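Local coordinates for protein galactonate dehydratase (Zobellia galactanivorans, PDB 5OLC) that belongs to the enolase superfamily, joining an N-terminal domain of the mandelate racemase/muconate lactonizing type to a TIM-barrel-like C-terminal domain, at residues K184-I189 with E220-S225; Q166-T171 with M336-T341; S225-P230 with K240-N245. All coordinates share one frame; numbering follows the deposited sequence.

Contact 1: residues K184-I189 with E220-S225; sequences KYIAAI and EKFDIS
The phenyl ring of F222 lies against helix 179-193 at A187, where the small side chain lets the ring come close to the helix backbone. A187 CB touches the rim of the ring, 3.7 Å from F222 CE1, and A187 CA stands over the same face, 4.2 Å from the ring centroid and 29° off the normal, an off-centre CH-pi contact. The opposite face is backed by K221 CG, so the ring forms a flat wedge between the helix and the aliphatic start of its neighbour's side chain. Beside this wedge the surfaces exchange roles, and I186 supplies the bump. Its CG2 branch, trans to the backbone N, enters the notch between F222 and I224, with F222 CB at 4.0 Å and I224 CD1 at 3.9 Å. The isoleucine crosses both partners at about a right angle. In the (beta/alpha) barrel this is the seam between successive units: helix 179-193 packs on the turn that leads from helix 209-219 into strand 224-228. Within that turn D223 takes a positive phi (46°), after which I224 CB points toward the helix. Farther in, I186 touches M173 of strand 170-174 and I224 rests on I201 of strand 198-202, while E220 OE2 is hydrogen-bonded to T246 OG1 and T247 N.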
# COMPACT_ATOMS: atom_id res chain seq x y z
N LYS A 184 39.01 4.92 12.46
CA LYS A 184 40.34 4.98 13.07
C LYS A 184 40.20 5.38 14.55
O LYS A 184 40.87 4.79 15.41
CB LYS A 184 41.21 5.98 12.29
CG LYS A 184 42.58 6.31 12.88
CD LYS A 184 42.98 7.72 12.47
CE LYS A 184 44.32 8.15 12.99
NZ LYS A 184 44.48 9.63 12.91
N TYR A 185 39.32 6.36 14.84
CA TYR A 185 39.07 6.88 16.19
C TYR A 185 38.14 5.99 17.04
O TYR A 185 38.40 5.84 18.23
CB TYR A 185 38.57 8.34 16.14
CG TYR A 185 39.58 9.36 15.66
CD1 TYR A 185 40.95 9.07 15.63
CD2 TYR A 185 39.18 10.64 15.29
CE1 TYR A 185 41.88 10.02 15.20
CE2 TYR A 185 40.11 11.60 14.87
CZ TYR A 185 41.46 11.28 14.83
OH TYR A 185 42.37 12.23 14.41
N ILE A 186 37.09 5.40 16.42
CA ILE A 186 36.14 4.48 17.06
C ILE A 186 36.91 3.25 17.56
O ILE A 186 36.65 2.77 18.66
CB ILE A 186 34.93 4.10 16.14
CG1 ILE A 186 34.11 5.35 15.76
CG2 ILE A 186 34.01 3.06 16.81
CD1 ILE A 186 33.34 5.25 14.44
N ALA A 187 37.90 2.80 16.76
CA ALA A 187 38.78 1.68 17.10
C ALA A 187 39.62 2.01 18.34
O ALA A 187 39.77 1.17 19.22
CB ALA A 187 39.69 1.36 15.93
N ALA A 188 40.14 3.27 18.41
CA ALA A 188 40.98 3.78 19.49
C ALA A 188 40.24 3.89 20.81
O ALA A 188 40.77 3.46 21.84
CB ALA A 188 41.58 5.12 19.10
N ILE A 189 39.02 4.46 20.79
CA ILE A 189 38.19 4.65 21.99
C ILE A 189 37.72 3.30 22.54
O ILE A 189 37.81 3.10 23.75
CB ILE A 189 37.04 5.68 21.77
CG1 ILE A 189 36.23 5.94 23.06
CG2 ILE A 189 36.13 5.29 20.61
CD1 ILE A 189 35.37 7.19 23.04
N GLU A 220 30.48 -1.85 13.03
CA GLU A 220 29.72 -2.92 13.67
C GLU A 220 30.58 -3.76 14.65
O GLU A 220 30.14 -4.02 15.78
CB GLU A 220 29.07 -3.83 12.62
CG GLU A 220 27.73 -3.32 12.13
CD GLU A 220 26.94 -4.23 11.20
OE1 GLU A 220 27.46 -5.31 10.82
OE2 GLU A 220 25.80 -3.86 10.85
N LYS A 221 31.82 -4.11 14.21
CA LYS A 221 32.82 -4.88 14.97
C LYS A 221 33.23 -4.27 16.32
O LYS A 221 33.76 -4.98 17.17
CB LYS A 221 34.08 -5.16 14.11
CG LYS A 221 34.63 -3.96 13.36
CD LYS A 221 36.00 -4.25 12.79
CE LYS A 221 36.41 -3.25 11.73
NZ LYS A 221 37.89 -3.09 11.66
N PHE A 222 32.96 -2.97 16.52
CA PHE A 222 33.31 -2.25 17.75
C PHE A 222 32.14 -2.16 18.76
O PHE A 222 32.22 -1.36 19.70
CB PHE A 222 33.88 -0.86 17.41
CG PHE A 222 35.00 -0.89 16.39
CD1 PHE A 222 36.26 -1.38 16.74
CD2 PHE A 222 34.79 -0.48 15.09
CE1 PHE A 222 37.29 -1.43 15.79
CE2 PHE A 222 35.82 -0.53 14.14
CZ PHE A 222 37.07 -1.00 14.50
N ASP A 223 31.09 -3.01 18.58
CA ASP A 223 29.88 -3.08 19.42
C ASP A 223 29.30 -1.69 19.72
O ASP A 223 29.48 -1.13 20.81
CB ASP A 223 30.13 -3.90 20.71
CG ASP A 223 28.95 -3.97 21.67
OD1 ASP A 223 27.95 -4.65 21.35
OD2 ASP A 223 29.02 -3.34 22.76
N ILE A 224 28.63 -1.11 18.71
CA ILE A 224 28.03 0.22 18.87
C ILE A 224 26.60 0.07 19.35
O ILE A 224 25.80 -0.62 18.71
CB ILE A 224 28.20 1.13 17.62
CG1 ILE A 224 29.68 1.22 17.17
CG2 ILE A 224 27.57 2.51 17.84
CD1 ILE A 224 30.76 1.58 18.27
N SER A 225 26.29 0.70 20.51
CA SER A 225 24.97 0.66 21.13
C SER A 225 23.89 1.33 20.27
O SER A 225 22.77 0.83 20.23
CB SER A 225 25.01 1.21 22.54
OG SER A 225 25.84 0.37 23.34

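Contact 2: residues Q166-T171 with M336-T341; sequences QGFKAT and MELDRT
F168 reaches L338 and R340 with the far end of its ring alone. L338 CD2 sits at the ring's edge, near its plane, 3.7 Å from F168 CE1, and the two side chains cross at about a right angle. R340 meets F168 CZ obliquely, through CG, CD and NE. From CB its chain starts with CG trans to the carbonyl carbon (chi1 -62°), then bends twice, so that these three successive atoms curl past a single ring carbon: R340 CG lies 4.0 Å from F168 CZ, R340 CD 3.9 Å and R340 NE 4.1 Å from that same F168 CZ. Past NE the chain draws away: the guanidinium, its plane turned 26° from that of the ring, brings CZ, NH1 and NH2 no closer to F168 than NE. F168 directly follows G167, whose positive phi belongs to the Schellman motif that ends helix 154-165. K169 folds back over this turn, its NZ donating to G167 O at 2.8 Å and also to N358 O. Beyond R340, T341 OG1 donates to D339 OD1, while D339 OD2 forms a salt bridge with R37. In the barrel, strands 170-174 and 337-339 both pair in parallel with strand 136-142, which lies between them; L338 also packs on I312 of helix 309-321, and F168 on M197, just ahead of strand 198-202.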
# COMPACT_ATOMS: atom_id res chain seq x y z
N GLN A 166 35.25 7.79 36.07
CA GLN A 166 34.18 8.54 36.76
C GLN A 166 32.93 7.68 37.06
O GLN A 166 31.97 8.18 37.65
CB GLN A 166 33.81 9.81 35.98
CG GLN A 166 34.78 10.95 36.21
CD GLN A 166 34.25 12.26 35.70
OE1 GLN A 166 34.56 12.69 34.59
NE2 GLN A 166 33.46 12.95 36.52
N GLY A 167 32.97 6.40 36.65
CA GLY A 167 31.90 5.43 36.89
C GLY A 167 30.93 5.18 35.75
O GLY A 167 30.19 4.19 35.80
N PHE A 168 30.90 6.07 34.72
CA PHE A 168 29.99 5.98 33.57
C PHE A 168 29.96 4.61 32.92
O PHE A 168 31.01 3.98 32.75
CB PHE A 168 30.28 7.07 32.54
CG PHE A 168 29.91 8.46 32.98
CD1 PHE A 168 28.62 8.95 32.78
CD2 PHE A 168 30.84 9.28 33.59
CE1 PHE A 168 28.27 10.24 33.20
CE2 PHE A 168 30.49 10.57 34.00
CZ PHE A 168 29.21 11.04 33.80
N LYS A 169 28.75 4.14 32.59
CA LYS A 169 28.49 2.82 32.00
C LYS A 169 28.41 2.88 30.47
O LYS A 169 28.50 1.85 29.80
CB LYS A 169 27.19 2.22 32.59
CG LYS A 169 27.04 2.29 34.12
CD LYS A 169 27.91 1.27 34.89
CE LYS A 169 27.68 1.31 36.39
NZ LYS A 169 28.37 2.45 37.05
N ALA A 170 28.26 4.11 29.93
CA ALA A 170 28.15 4.38 28.50
C ALA A 170 28.69 5.76 28.13
O ALA A 170 28.64 6.68 28.95
CB ALA A 170 26.69 4.28 28.07
N THR A 171 29.17 5.90 26.88
CA THR A 171 29.69 7.18 26.38
C THR A 171 29.32 7.40 24.90
O THR A 171 29.41 6.47 24.10
CB THR A 171 31.20 7.35 26.67
OG1 THR A 171 31.61 8.66 26.26
CG2 THR A 171 32.08 6.28 26.01
N MET A 336 19.98 8.68 29.87
CA MET A 336 19.64 10.02 29.41
C MET A 336 20.91 10.76 29.00
O MET A 336 22.01 10.34 29.38
CB MET A 336 18.85 10.80 30.47
CG MET A 336 19.68 11.29 31.62
SD MET A 336 18.77 12.40 32.68
CE MET A 336 20.04 12.92 33.68
N GLU A 337 20.77 11.86 28.23
CA GLU A 337 21.93 12.61 27.77
C GLU A 337 22.51 13.53 28.84
O GLU A 337 21.89 14.53 29.21
CB GLU A 337 21.64 13.38 26.46
CG GLU A 337 22.89 13.85 25.74
CD GLU A 337 22.76 14.26 24.29
OE1 GLU A 337 21.91 13.68 23.57
OE2 GLU A 337 23.56 15.11 23.85
N LEU A 338 23.72 13.20 29.30
CA LEU A 338 24.43 14.01 30.28
C LEU A 338 25.66 14.65 29.64
O LEU A 338 26.71 14.00 29.54
CB LEU A 338 24.79 13.17 31.52
CG LEU A 338 25.20 13.94 32.79
CD1 LEU A 338 23.99 14.62 33.45
CD2 LEU A 338 25.85 13.02 33.77
N ASP A 339 25.51 15.93 29.18
CA ASP A 339 26.59 16.71 28.56
C ASP A 339 27.76 16.88 29.52
O ASP A 339 27.59 17.47 30.59
CB ASP A 339 26.07 18.09 28.08
CG ASP A 339 27.10 18.97 27.38
OD1 ASP A 339 27.94 18.43 26.64
OD2 ASP A 339 27.03 20.21 27.56
N ARG A 340 28.93 16.31 29.18
CA ARG A 340 30.10 16.39 30.07
C ARG A 340 31.19 17.37 29.56
O ARG A 340 32.29 17.43 30.13
CB ARG A 340 30.67 14.99 30.36
CG ARG A 340 29.74 14.02 31.11
CD ARG A 340 28.92 14.62 32.24
NE ARG A 340 29.73 15.12 33.35
CZ ARG A 340 29.36 16.12 34.16
NH1 ARG A 340 28.21 16.74 33.97
NH2 ARG A 340 30.16 16.51 35.14
N THR A 341 30.87 18.16 28.52
CA THR A 341 31.76 19.15 27.93
C THR A 341 31.93 20.37 28.86
O THR A 341 31.34 20.41 29.95
CB THR A 341 31.26 19.57 26.52
OG1 THR A 341 29.99 20.21 26.63
CG2 THR A 341 31.19 18.40 25.54

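Contact 3: residues S225-P230 with K240-N245; sequences SWFEEP and KRLRQN
L242 projects a single methyl, CD2, onto P230 and F227, and this one group makes the whole contact between the strand end and the helix. L242 CD2 is 3.5 Å from P230 CB and 3.7 Å from P230 CG, while the ring of F227 stands farther back, its CD2 4.4 Å from L242 CD2. The proline itself lies over the phenylalanine ring: P230 CB is 3.5 Å above the F227 ring plane, over its centre. The three buried groups form a compact apolar cluster, with the methyl beside the proline and oblique to the ring. L242 gets there because its CG is trans to the backbone N (chi1 -170°), which extends the branch from the helix toward the strand. The cluster extends to helix 209-219 and strand 250-252, since L242 also touches A212, I213 and I250, and F227 packs on L215. This is the interior of a beta-alpha-beta unit, strand 224-228, helix 236-245 and strand 250-252, in the barrel wall. The strand's alternate residues face the other way, W226 meeting Y140 edge-to-face and E228 forming a salt bridge with K172.

Away from this cluster the helix is polar and more exposed, most of all at Q244. R243 forms salt bridges with D269 and D272, and R241 lies by Y209 in a cation-pi contact and also forms a salt bridge with D269 of a second subunit. The division of chemistry is clear: between these two segments the contact is wholly apolar, so it should depend on shape more than on bond direction, whereas the charged side chains R241 and R243 of this helix pair away from the strand, in part with another subunit.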
# COMPACT_ATOMS: atom_id res chain seq x y z
N SER A 225 26.29 0.70 20.51
CA SER A 225 24.97 0.66 21.13
C SER A 225 23.89 1.33 20.27
O SER A 225 22.77 0.83 20.23
CB SER A 225 25.01 1.21 22.54
OG SER A 225 25.84 0.37 23.34
N TRP A 226 24.24 2.43 19.56
CA TRP A 226 23.33 3.09 18.62
C TRP A 226 24.03 4.16 17.76
O TRP A 226 25.08 4.68 18.14
CB TRP A 226 22.03 3.65 19.27
CG TRP A 226 22.14 4.95 20.00
CD1 TRP A 226 22.37 6.18 19.46
CD2 TRP A 226 21.86 5.17 21.39
NE1 TRP A 226 22.33 7.14 20.44
CE2 TRP A 226 22.03 6.54 21.64
CE3 TRP A 226 21.56 4.32 22.47
CZ2 TRP A 226 21.89 7.10 22.91
CZ3 TRP A 226 21.41 4.87 23.73
CH2 TRP A 226 21.56 6.24 23.94
N PHE A 227 23.42 4.48 16.60
CA PHE A 227 23.87 5.50 15.68
C PHE A 227 22.84 6.64 15.69
O PHE A 227 21.71 6.48 15.23
CB PHE A 227 24.09 4.92 14.27
CG PHE A 227 24.84 5.77 13.26
CD1 PHE A 227 25.30 7.04 13.59
CD2 PHE A 227 25.07 5.30 11.96
CE1 PHE A 227 25.98 7.82 12.66
CE2 PHE A 227 25.76 6.09 11.03
CZ PHE A 227 26.20 7.34 11.39
N GLU A 228 23.25 7.78 16.28
CA GLU A 228 22.46 9.00 16.45
C GLU A 228 22.55 9.91 15.24
O GLU A 228 23.64 10.13 14.71
CB GLU A 228 22.86 9.74 17.73
CG GLU A 228 21.73 10.58 18.31
CD GLU A 228 22.06 11.33 19.59
OE1 GLU A 228 22.27 10.66 20.63
OE2 GLU A 228 22.06 12.58 19.57
N GLU A 229 21.38 10.41 14.80
CA GLU A 229 21.18 11.29 13.64
C GLU A 229 22.11 10.90 12.44
O GLU A 229 22.94 11.71 12.02
CB GLU A 229 21.31 12.77 14.07
CG GLU A 229 20.17 13.27 14.94
CD GLU A 229 18.93 13.77 14.22
OE1 GLU A 229 19.02 14.82 13.53
OE2 GLU A 229 17.85 13.17 14.40
N PRO A 230 22.02 9.65 11.91
CA PRO A 230 22.94 9.23 10.83
C PRO A 230 22.83 9.98 9.50
O PRO A 230 23.85 10.17 8.83
CB PRO A 230 22.62 7.75 10.65
CG PRO A 230 21.21 7.62 11.12
CD PRO A 230 21.13 8.54 12.28
N LYS A 240 15.13 4.41 7.36
CA LYS A 240 14.50 3.10 7.19
C LYS A 240 15.43 2.09 6.51
O LYS A 240 15.56 0.97 7.01
CB LYS A 240 13.16 3.19 6.43
CG LYS A 240 12.32 1.92 6.58
CD LYS A 240 10.97 2.00 5.88
CE LYS A 240 10.13 0.79 6.23
NZ LYS A 240 8.68 1.07 6.08
N ARG A 241 16.06 2.49 5.37
CA ARG A 241 17.00 1.66 4.60
C ARG A 241 18.23 1.30 5.45
O ARG A 241 18.65 0.14 5.47
CB ARG A 241 17.47 2.39 3.32
CG ARG A 241 16.58 2.29 2.07
CD ARG A 241 17.31 2.74 0.79
NE ARG A 241 18.01 4.03 0.94
CZ ARG A 241 17.55 5.20 0.50
NH1 ARG A 241 16.40 5.28 -0.16
NH2 ARG A 241 18.25 6.31 0.71
N LEU A 242 18.79 2.30 6.15
CA LEU A 242 19.97 2.14 7.01
C LEU A 242 19.71 1.12 8.11
O LEU A 242 20.55 0.26 8.37
CB LEU A 242 20.40 3.49 7.59
CG LEU A 242 21.73 3.53 8.31
CD1 LEU A 242 22.86 3.13 7.42
CD2 LEU A 242 22.00 4.88 8.80
N ARG A 243 18.51 1.20 8.71
CA ARG A 243 18.02 0.29 9.75
C ARG A 243 17.98 -1.15 9.20
O ARG A 243 18.34 -2.09 9.92
CB ARG A 243 16.61 0.74 10.16
CG ARG A 243 16.32 0.61 11.64
CD ARG A 243 14.86 0.89 11.89
NE ARG A 243 14.41 0.32 13.15
CZ ARG A 243 13.14 0.26 13.51
NH1 ARG A 243 12.19 0.71 12.70
NH2 ARG A 243 12.80 -0.25 14.69
N GLN A 244 17.57 -1.31 7.93
CA GLN A 244 17.46 -2.59 7.22
C GLN A 244 18.82 -3.18 6.86
O GLN A 244 18.96 -4.40 6.83
CB GLN A 244 16.60 -2.45 5.95
CG GLN A 244 15.10 -2.28 6.23
CD GLN A 244 14.24 -1.86 5.05
OE1 GLN A 244 14.72 -1.42 3.99
NE2 GLN A 244 12.93 -1.96 5.22
N ASN A 245 19.82 -2.32 6.60
CA ASN A 245 21.16 -2.73 6.16
C ASN A 245 22.25 -2.76 7.26
O ASN A 245 23.37 -3.20 6.97
CB ASN A 245 21.59 -1.87 4.98
CG ASN A 245 21.04 -2.34 3.64
OD1 ASN A 245 21.79 -2.49 2.67
ND2 ASN A 245 19.72 -2.46 3.50

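Overall arrangement
All three contacts belong to the C-terminal barrel and reach its one curled sheet. Along the chain, contact 2 spans the widest interval, bringing the second barrel strand near the last, with strand 136-142 between them; contacts 1 and 3 fall within that interval, one after the other, and share S225, where the chain turns a corner into the second half of strand 224-228. Contacts 1 and 3 have centres about 15 Å apart, contacts 1 and 2 about 17 Å and contacts 2 and 3 about 22 Å. Contacts 2 and 3 still meet through E337 and E228, both salt-bridged to K172. Contacts 1 and 3 pack outer-layer helices near strand 224-228, while contact 2 bridges distant parts of the chain across the barrel closure.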